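Local structure of alanine racemase 1 (Caldanaerobacter subterraneus subsp. tengcongensis MB4, 4Y2W) at residues A[97-102]-A[120-125]; A[114-119]-A[158-163]. The protein belongs to the alanine racemase family, joining an N-terminal TIM barrel to a C-terminal domain built largely of strands. The protein carries 1 engineered substitution. One frame throughout, in Å; residues are numbered along the deposited sequence.

Overall arrangement
Contacts 1 and 2 share helix 109-121 on the outside of the N-terminal TIM barrel, and their centres lie about 8 Å apart. In contact 1 the C-terminal end of this helix and the turn after it meet the end of helix 94-99; in contact 2 the preceding turns of the same helix rest on the start of strand 160-166. A probable hydrogen bond from Lys124 N to Ser119 O, 3.0 Å, part of the Schellman motif, joins the two. Both contacts sit where barrel strands begin, and neither supplies a residue of the alanine pocket. The pocket residues Arg138 and His168 follow the opposite, C-terminal ends of strands 126-131 and 160-166.

Contact 1: A[97-102]-A[120-125]; sequences IVKHDL and LKQNKR
Val98 O is the polar atom on which the bent end of Lys124 settles. CD and NZ of Lys124 both lie 3.7 Å from Val98 O, and CE is nearly as near, so the lysine chain runs alongside the carbonyl oxygen without forming a hydrogen bond to it. Within its own segment, Val98 O receives a weak, long bond from Asp101 N. The lysine gets there by folding: after an extended start, it turns at CG-CD and again at CD-CE (chi3 94°, chi4 -69°), which brings the ammonium group round toward Asp101. There Lys124 NZ is 4.3 Å from Asp101 OD1, beyond salt-bridge distance, so any attraction between the two charges is probably modest. The other carboxylate oxygen of Asp101 forms a salt bridge with Lys127.

Gln122 supplies the second half of the interface. Its CG stands anti to its own carbonyl carbon (chi1 -64°) and the chain then extends straight toward the end of helix 94-99, bringing CD to 3.7 Å from Val98 CG1. The amide end reaches on to the backbone and CB of Lys99, whose remaining side chain leads off into solvent. Val98 itself also packs on Leu115 and Glu118, and so faces helix 109-121 as well as the turn that follows it.

Both helices finish here. Asn123, with positive phi, is the C-prime residue of a Schellman motif, while Leu102 N bonds to Ile97 O at 2.9 Å as segment 97-102 turns toward strand 103-106. Arg75 takes hold of the carbonyl oxygens of His100 and Asp101 from the preceding helix. Such packing of neighbouring helix ends, each leading into the next parallel strand, belongs to the beta-alpha units around the outside of a TIM barrel.

Contact 2: A[114-119]-A[158-163]; sequences ELEKES and RGLILE
The Glu116 side chain runs from Leu160, the first residue of strand 160-166, back over the turn at Arg158 and Gly159. Its CB touches Leu160 CD2 at 4.1 Å, and CG rests against Gly159 CA at 3.7 Å. With CG anti to the backbone N (chi1 -165°) and the chain extended beyond it, the carboxylate passes over the turn before the strand. There OE2 faces the backbone nitrogens of Arg158 and Gly159, 3.6 Å from Gly159 N, an approach too long to be a hydrogen bond.

On the neighbouring turn of the helix, Ser119 CB lies 3.3 Å from Gly159 O. Its OG bends back to Leu115 O, donating a 2.6 Å hydrogen bond from 44° above the carbonyl plane; the same oxygen also accepts from Ser119 N. Leu160 turns its CD2 to the helix, touching Leu115 CG at 4.1 Å and the backbone of Glu116. The axes of segments 114-119 and 160-163 approach to 9.7 Å, their directions 123° apart; the helix packs obliquely on the outside of strand 160-166 and, where Leu115 meets Ala126 and Val128, of its parallel neighbour 126-131, as outer helices of a TIM barrel do.

Contact 1: A[97-102]-A[120-125]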
ATOM      1  N   ILE A  97       6.702  20.105 -15.499  1.00 54.39           N
ATOM      2  CA  ILE A  97       7.021  19.189 -16.605  1.00 54.17           C
ATOM      3  C   ILE A  97       7.836  19.857 -17.716  1.00 54.14           C
ATOM      4  O   ILE A  97       8.666  19.208 -18.362  1.00 52.96           O
ATOM      5  CB  ILE A  97       5.761  18.523 -17.208  1.00 53.66           C
ATOM      6  CG1 ILE A  97       4.754  19.568 -17.707  1.00 53.68           C
ATOM      7  CG2 ILE A  97       5.113  17.603 -16.182  1.00 53.26           C
ATOM      8  CD1 ILE A  97       3.614  18.977 -18.506  1.00 54.25           C
ATOM      9  N   VAL A  98       7.598  21.147 -17.933  1.00 54.45           N
ATOM     10  CA  VAL A  98       8.374  21.924 -18.896  1.00 55.17           C
ATOM     11  C   VAL A  98       9.769  22.214 -18.341  1.00 55.26           C
ATOM     12  O   VAL A  98      10.762  22.135 -19.070  1.00 54.99           O
ATOM     13  CB  VAL A  98       7.669  23.253 -19.246  1.00 55.67           C
ATOM     14  CG1 VAL A  98       8.552  24.120 -20.135  1.00 56.28           C
ATOM     15  CG2 VAL A  98       6.335  22.981 -19.930  1.00 56.33           C
ATOM     16  N   LYS A  99       9.833  22.544 -17.051  1.00 55.15           N
ATOM     17  CA  LYS A  99      11.091  22.896 -16.392  1.00 56.23           C
ATOM     18  C   LYS A  99      12.079  21.733 -16.381  1.00 55.68           C
ATOM     19  O   LYS A  99      13.254  21.905 -16.710  1.00 56.05           O
ATOM     20  CB  LYS A  99      10.822  23.365 -14.958  1.00 57.10           C
ATOM     21  CG  LYS A  99      12.017  23.992 -14.259  1.00 58.96           C
ATOM     22  CD  LYS A  99      11.616  24.558 -12.906  1.00 61.15           C
ATOM     23  CE  LYS A  99      12.787  25.218 -12.195  1.00 62.40           C
ATOM     24  NZ  LYS A  99      12.464  25.537 -10.776  1.00 62.89           N
ATOM     25  N   HIS A 100      11.594  20.551 -16.015  1.00 54.81           N
ATOM     26  CA  HIS A 100      12.454  19.377 -15.876  1.00 54.54           C
ATOM     27  C   HIS A 100      12.413  18.463 -17.105  1.00 52.51           C
ATOM     28  O   HIS A 100      12.883  17.323 -17.057  1.00 50.92           O
ATOM     29  CB  HIS A 100      12.094  18.619 -14.592  1.00 54.91           C
ATOM     30  CG  HIS A 100      12.396  19.389 -13.342  1.00 55.21           C
ATOM     31  ND1 HIS A 100      11.417  19.993 -12.583  1.00 55.42           N
ATOM     32  CD2 HIS A 100      13.572  19.671 -12.732  1.00 55.42           C
ATOM     33  CE1 HIS A 100      11.974  20.601 -11.551  1.00 55.47           C
ATOM     34  NE2 HIS A 100      13.281  20.421 -11.619  1.00 55.91           N
ATOM     35  N   ASP A 101      11.857  18.975 -18.202  1.00 52.26           N
ATOM     36  CA  ASP A 101      11.934  18.326 -19.506  1.00 52.39           C
ATOM     37  C   ASP A 101      11.345  16.915 -19.468  1.00 50.72           C
ATOM     38  O   ASP A 101      12.050  15.919 -19.658  1.00 50.26           O
ATOM     39  CB  ASP A 101      13.390  18.320 -20.001  1.00 54.41           C
ATOM     40  CG  ASP A 101      13.511  17.923 -21.457  1.00 57.11           C
ATOM     41  OD1 ASP A 101      12.588  18.238 -22.238  1.00 58.77           O
ATOM     42  OD2 ASP A 101      14.533  17.298 -21.823  1.00 59.19           O
ATOM     43  N   LEU A 102      10.044  16.846 -19.210  1.00 48.42           N
ATOM     44  CA  LEU A 102       9.331  15.577 -19.134  1.00 47.19           C
ATOM     45  C   LEU A 102       8.357  15.454 -20.299  1.00 46.36           C
ATOM     46  O   LEU A 102       7.636  16.397 -20.622  1.00 46.47           O
ATOM     47  CB  LEU A 102       8.578  15.469 -17.804  1.00 46.63           C
ATOM     48  CG  LEU A 102       9.450  15.444 -16.544  1.00 45.68           C
ATOM     49  CD1 LEU A 102       8.595  15.601 -15.299  1.00 45.56           C
ATOM     50  CD2 LEU A 102      10.271  14.167 -16.470  1.00 45.31           C
ATOM     51  N   LEU A 120       6.534  28.122 -24.284  1.00 56.82           N
ATOM     52  CA  LEU A 120       6.995  29.399 -24.820  1.00 57.10           C
ATOM     53  C   LEU A 120       7.308  30.393 -23.703  1.00 57.07           C
ATOM     54  O   LEU A 120       8.195  31.236 -23.847  1.00 57.36           O
ATOM     55  CB  LEU A 120       5.947  29.983 -25.776  1.00 57.00           C
ATOM     56  CG  LEU A 120       5.666  29.134 -27.025  1.00 57.83           C
ATOM     57  CD1 LEU A 120       4.463  29.669 -27.794  1.00 57.78           C
ATOM     58  CD2 LEU A 120       6.895  29.054 -27.922  1.00 57.70           C
ATOM     59  N   LYS A 121       6.584  30.282 -22.593  1.00 56.86           N
ATOM     60  CA  LYS A 121       6.814  31.124 -21.424  1.00 57.12           C
ATOM     61  C   LYS A 121       8.178  30.863 -20.771  1.00 57.60           C
ATOM     62  O   LYS A 121       8.754  31.763 -20.162  1.00 58.36           O
ATOM     63  CB  LYS A 121       5.690  30.906 -20.408  1.00 58.32           C
ATOM     64  CG  LYS A 121       5.708  31.845 -19.216  1.00 59.28           C
ATOM     65  CD  LYS A 121       4.427  31.701 -18.411  1.00 60.56           C
ATOM     66  CE  LYS A 121       4.537  32.378 -17.054  1.00 61.45           C
ATOM     67  NZ  LYS A 121       3.333  32.121 -16.218  1.00 61.65           N
ATOM     68  N   GLN A 122       8.689  29.638 -20.897  1.00 57.92           N
ATOM     69  CA  GLN A 122      10.006  29.285 -20.362  1.00 57.70           C
ATOM     70  C   GLN A 122      11.078  29.148 -21.446  1.00 58.12           C
ATOM     71  O   GLN A 122      12.229  28.820 -21.141  1.00 58.98           O
ATOM     72  CB  GLN A 122       9.914  27.982 -19.572  1.00 57.40           C
ATOM     73  CG  GLN A 122       9.029  28.070 -18.342  1.00 56.63           C
ATOM     74  CD  GLN A 122       8.958  26.759 -17.581  1.00 56.52           C
ATOM     75  OE1 GLN A 122       7.897  26.373 -17.090  1.00 56.20           O
ATOM     76  NE2 GLN A 122      10.089  26.067 -17.482  1.00 54.77           N
ATOM     77  N   ASN A 123      10.697  29.397 -22.699  1.00 58.47           N
ATOM     78  CA  ASN A 123      11.614  29.349 -23.847  1.00 58.83           C
ATOM     79  C   ASN A 123      12.248  27.968 -24.066  1.00 59.65           C
ATOM     80  O   ASN A 123      13.384  27.862 -24.534  1.00 59.27           O
ATOM     81  CB  ASN A 123      12.699  30.428 -23.720  1.00 58.60           C
ATOM     82  CG  ASN A 123      12.126  31.797 -23.391  1.00 58.59           C
ATOM     83  OD1 ASN A 123      12.493  32.409 -22.387  1.00 59.31           O
ATOM     84  ND2 ASN A 123      11.216  32.279 -24.230  1.00 57.87           N
ATOM     85  N   LYS A 124      11.497  26.921 -23.724  1.00 60.58           N
ATOM     86  CA  LYS A 124      11.896  25.536 -23.966  1.00 59.79           C
ATOM     87  C   LYS A 124      10.831  24.886 -24.842  1.00 58.67           C
ATOM     88  O   LYS A 124       9.791  25.490 -25.114  1.00 56.68           O
ATOM     89  CB  LYS A 124      12.042  24.765 -22.646  1.00 60.61           C
ATOM     90  CG  LYS A 124      13.127  25.302 -21.717  1.00 61.84           C
ATOM     91  CD  LYS A 124      13.189  24.556 -20.388  1.00 62.24           C
ATOM     92  CE  LYS A 124      14.197  23.411 -20.395  1.00 62.93           C
ATOM     93  NZ  LYS A 124      13.798  22.266 -21.260  1.00 62.76           N
ATOM     94  N   ARG A 125      11.094  23.660 -25.284  1.00 58.48           N
ATOM     95  CA  ARG A 125      10.159  22.931 -26.135  1.00 59.45           C
ATOM     96  C   ARG A 125       9.673  21.661 -25.428  1.00 58.03           C
ATOM     97  O   ARG A 125      10.478  20.818 -25.034  1.00 57.82           O
ATOM     98  CB  ARG A 125      10.813  22.590 -27.477  1.00 61.33           C
ATOM     99  CG  ARG A 125      11.592  23.744 -28.105  1.00 63.31           C
ATOM    100  CD  ARG A 125      11.357  23.855 -29.605  1.00 64.81           C
ATOM    101  NE  ARG A 125      11.806  22.680 -30.350  1.00 66.16           N
ATOM    102  CZ  ARG A 125      11.526  22.445 -31.633  1.00 68.31           C
ATOM    103  NH1 ARG A 125      10.790  23.302 -32.338  1.00 68.59           N
ATOM    104  NH2 ARG A 125      11.984  21.343 -32.219  1.00 68.57           N
TER

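Contact 2: A[114-119]-A[158-163]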
ATOM      1  N   GLU A 114      -2.423  24.821 -24.056  1.00 57.12           N
ATOM      2  CA  GLU A 114      -2.054  25.184 -22.683  1.00 56.87           C
ATOM      3  C   GLU A 114      -0.627  24.757 -22.349  1.00 54.98           C
ATOM      4  O   GLU A 114       0.086  25.464 -21.634  1.00 55.55           O
ATOM      5  CB  GLU A 114      -3.030  24.562 -21.675  1.00 58.30           C
ATOM      6  CG  GLU A 114      -4.423  25.178 -21.689  1.00 59.37           C
ATOM      7  CD  GLU A 114      -5.441  24.370 -20.897  1.00 60.90           C
ATOM      8  OE1 GLU A 114      -6.654  24.532 -21.150  1.00 61.36           O
ATOM      9  OE2 GLU A 114      -5.037  23.571 -20.025  1.00 61.87           O
ATOM     10  N   LEU A 115      -0.212  23.604 -22.864  1.00 53.38           N
ATOM     11  CA  LEU A 115       1.166  23.154 -22.695  1.00 53.39           C
ATOM     12  C   LEU A 115       2.124  24.043 -23.486  1.00 54.24           C
ATOM     13  O   LEU A 115       3.152  24.466 -22.958  1.00 54.27           O
ATOM     14  CB  LEU A 115       1.323  21.687 -23.115  1.00 52.53           C
ATOM     15  CG  LEU A 115       2.726  21.070 -22.989  1.00 52.10           C
ATOM     16  CD1 LEU A 115       3.328  21.286 -21.605  1.00 51.55           C
ATOM     17  CD2 LEU A 115       2.682  19.587 -23.321  1.00 51.58           C
ATOM     18  N   GLU A 116       1.778  24.324 -24.745  1.00 55.82           N
ATOM     19  CA  GLU A 116       2.605  25.173 -25.614  1.00 55.88           C
ATOM     20  C   GLU A 116       2.846  26.531 -24.963  1.00 54.94           C
ATOM     21  O   GLU A 116       3.975  27.017 -24.937  1.00 54.08           O
ATOM     22  CB  GLU A 116       1.948  25.370 -26.990  1.00 57.16           C
ATOM     23  CG  GLU A 116       2.894  25.928 -28.053  1.00 58.27           C
ATOM     24  CD  GLU A 116       2.194  26.558 -29.250  1.00 58.22           C
ATOM     25  OE1 GLU A 116       0.976  26.826 -29.187  1.00 58.11           O
ATOM     26  OE2 GLU A 116       2.878  26.798 -30.268  1.00 59.32           O
ATOM     27  N   LYS A 117       1.778  27.121 -24.432  1.00 54.48           N
ATOM     28  CA  LYS A 117       1.839  28.408 -23.739  1.00 55.85           C
ATOM     29  C   LYS A 117       2.940  28.433 -22.672  1.00 56.49           C
ATOM     30  O   LYS A 117       3.740  29.370 -22.617  1.00 57.26           O
ATOM     31  CB  LYS A 117       0.478  28.716 -23.107  1.00 56.91           C
ATOM     32  CG  LYS A 117       0.324  30.117 -22.535  1.00 58.75           C
ATOM     33  CD  LYS A 117      -1.121  30.372 -22.116  1.00 60.54           C
ATOM     34  CE  LYS A 117      -1.243  31.488 -21.086  1.00 62.36           C
ATOM     35  NZ  LYS A 117      -0.973  32.837 -21.659  1.00 63.38           N
ATOM     36  N   GLU A 118       2.983  27.391 -21.843  1.00 55.48           N
ATOM     37  CA  GLU A 118       3.999  27.267 -20.795  1.00 53.79           C
ATOM     38  C   GLU A 118       5.393  26.994 -21.379  1.00 54.58           C
ATOM     39  O   GLU A 118       6.397  27.452 -20.831  1.00 54.01           O
ATOM     40  CB  GLU A 118       3.602  26.154 -19.816  1.00 52.54           C
ATOM     41  CG  GLU A 118       4.448  26.068 -18.552  1.00 51.11           C
ATOM     42  CD  GLU A 118       4.289  27.269 -17.639  1.00 49.77           C
ATOM     43  OE1 GLU A 118       3.157  27.783 -17.509  1.00 48.17           O
ATOM     44  OE2 GLU A 118       5.300  27.688 -17.039  1.00 48.57           O
ATOM     45  N   SER A 119       5.447  26.245 -22.480  1.00 55.72           N
ATOM     46  CA  SER A 119       6.706  25.970 -23.191  1.00 56.85           C
ATOM     47  C   SER A 119       7.357  27.251 -23.708  1.00 56.15           C
ATOM     48  O   SER A 119       8.570  27.435 -23.597  1.00 54.83           O
ATOM     49  CB  SER A 119       6.461  25.032 -24.378  1.00 57.72           C
ATOM     50  OG  SER A 119       5.465  24.071 -24.083  1.00 58.92           O
ATOM     51  N   ARG A 158       5.316  25.496 -32.704  1.00 63.96           N
ATOM     52  CA  ARG A 158       6.764  25.543 -32.462  1.00 64.18           C
ATOM     53  C   ARG A 158       7.159  25.348 -30.991  1.00 63.50           C
ATOM     54  O   ARG A 158       8.300  24.991 -30.696  1.00 62.22           O
ATOM     55  CB  ARG A 158       7.358  26.856 -32.996  1.00 64.89           C
ATOM     56  CG  ARG A 158       6.923  28.114 -32.251  1.00 66.03           C
ATOM     57  CD  ARG A 158       7.283  29.369 -33.033  1.00 66.73           C
ATOM     58  NE  ARG A 158       6.829  30.597 -32.374  1.00 66.37           N
ATOM     59  CZ  ARG A 158       7.408  31.159 -31.313  1.00 66.44           C
ATOM     60  NH1 ARG A 158       6.903  32.277 -30.808  1.00 66.81           N
ATOM     61  NH2 ARG A 158       8.484  30.617 -30.745  1.00 65.88           N
ATOM     62  N   GLY A 159       6.220  25.590 -30.076  1.00 62.01           N
ATOM     63  CA  GLY A 159       6.454  25.361 -28.653  1.00 61.05           C
ATOM     64  C   GLY A 159       6.506  23.892 -28.267  1.00 60.24           C
ATOM     65  O   GLY A 159       7.046  23.548 -27.215  1.00 60.82           O
ATOM     66  N   LEU A 160       5.937  23.030 -29.109  1.00 58.79           N
ATOM     67  CA  LEU A 160       5.936  21.587 -28.872  1.00 57.21           C
ATOM     68  C   LEU A 160       6.943  20.873 -29.759  1.00 55.97           C
ATOM     69  O   LEU A 160       7.414  21.425 -30.750  1.00 56.89           O
ATOM     70  CB  LEU A 160       4.549  21.007 -29.149  1.00 56.37           C
ATOM     71  CG  LEU A 160       3.374  21.650 -28.417  1.00 56.24           C
ATOM     72  CD1 LEU A 160       2.078  20.947 -28.792  1.00 55.90           C
ATOM     73  CD2 LEU A 160       3.598  21.622 -26.912  1.00 56.25           C
ATOM     74  N   ILE A 161       7.271  19.643 -29.372  1.00 55.34           N
ATOM     75  CA  ILE A 161       7.963  18.697 -30.238  1.00 54.69           C
ATOM     76  C   ILE A 161       7.099  17.443 -30.292  1.00 55.36           C
ATOM     77  O   ILE A 161       6.861  16.798 -29.268  1.00 55.69           O
ATOM     78  CB  ILE A 161       9.366  18.318 -29.720  1.00 54.32           C
ATOM     79  CG1 ILE A 161      10.202  19.568 -29.427  1.00 53.81           C
ATOM     80  CG2 ILE A 161      10.084  17.437 -30.739  1.00 54.50           C
ATOM     81  CD1 ILE A 161      11.525  19.272 -28.747  1.00 53.38           C
ATOM     82  N   LEU A 162       6.630  17.109 -31.489  1.00 55.12           N
ATOM     83  CA  LEU A 162       5.734  15.980 -31.689  1.00 54.48           C
ATOM     84  C   LEU A 162       6.560  14.707 -31.915  1.00 54.70           C
ATOM     85  O   LEU A 162       6.678  14.205 -33.038  1.00 54.57           O
ATOM     86  CB  LEU A 162       4.799  16.287 -32.861  1.00 54.42           C
ATOM     87  CG  LEU A 162       3.518  15.473 -33.041  1.00 55.45           C
ATOM     88  CD1 LEU A 162       2.839  15.159 -31.718  1.00 56.22           C
ATOM     89  CD2 LEU A 162       2.570  16.237 -33.951  1.00 55.55           C
ATOM     90  N   GLU A 163       7.120  14.196 -30.818  1.00 53.35           N
ATOM     91  CA  GLU A 163       8.097  13.105 -30.853  1.00 52.31           C
ATOM     92  C   GLU A 163       7.484  11.717 -31.005  1.00 52.37           C
ATOM     93  O   GLU A 163       8.024  10.880 -31.728  1.00 53.24           O
ATOM     94  CB  GLU A 163       8.941  13.127 -29.578  1.00 52.12           C
ATOM     95  CG  GLU A 163      10.098  12.140 -29.570  1.00 52.02           C
ATOM     96  CD  GLU A 163      10.812  12.101 -28.237  1.00 51.80           C
ATOM     97  OE1 GLU A 163      10.193  11.675 -27.241  1.00 52.26           O
ATOM     98  OE2 GLU A 163      11.994  12.490 -28.183  1.00 52.41           O
TER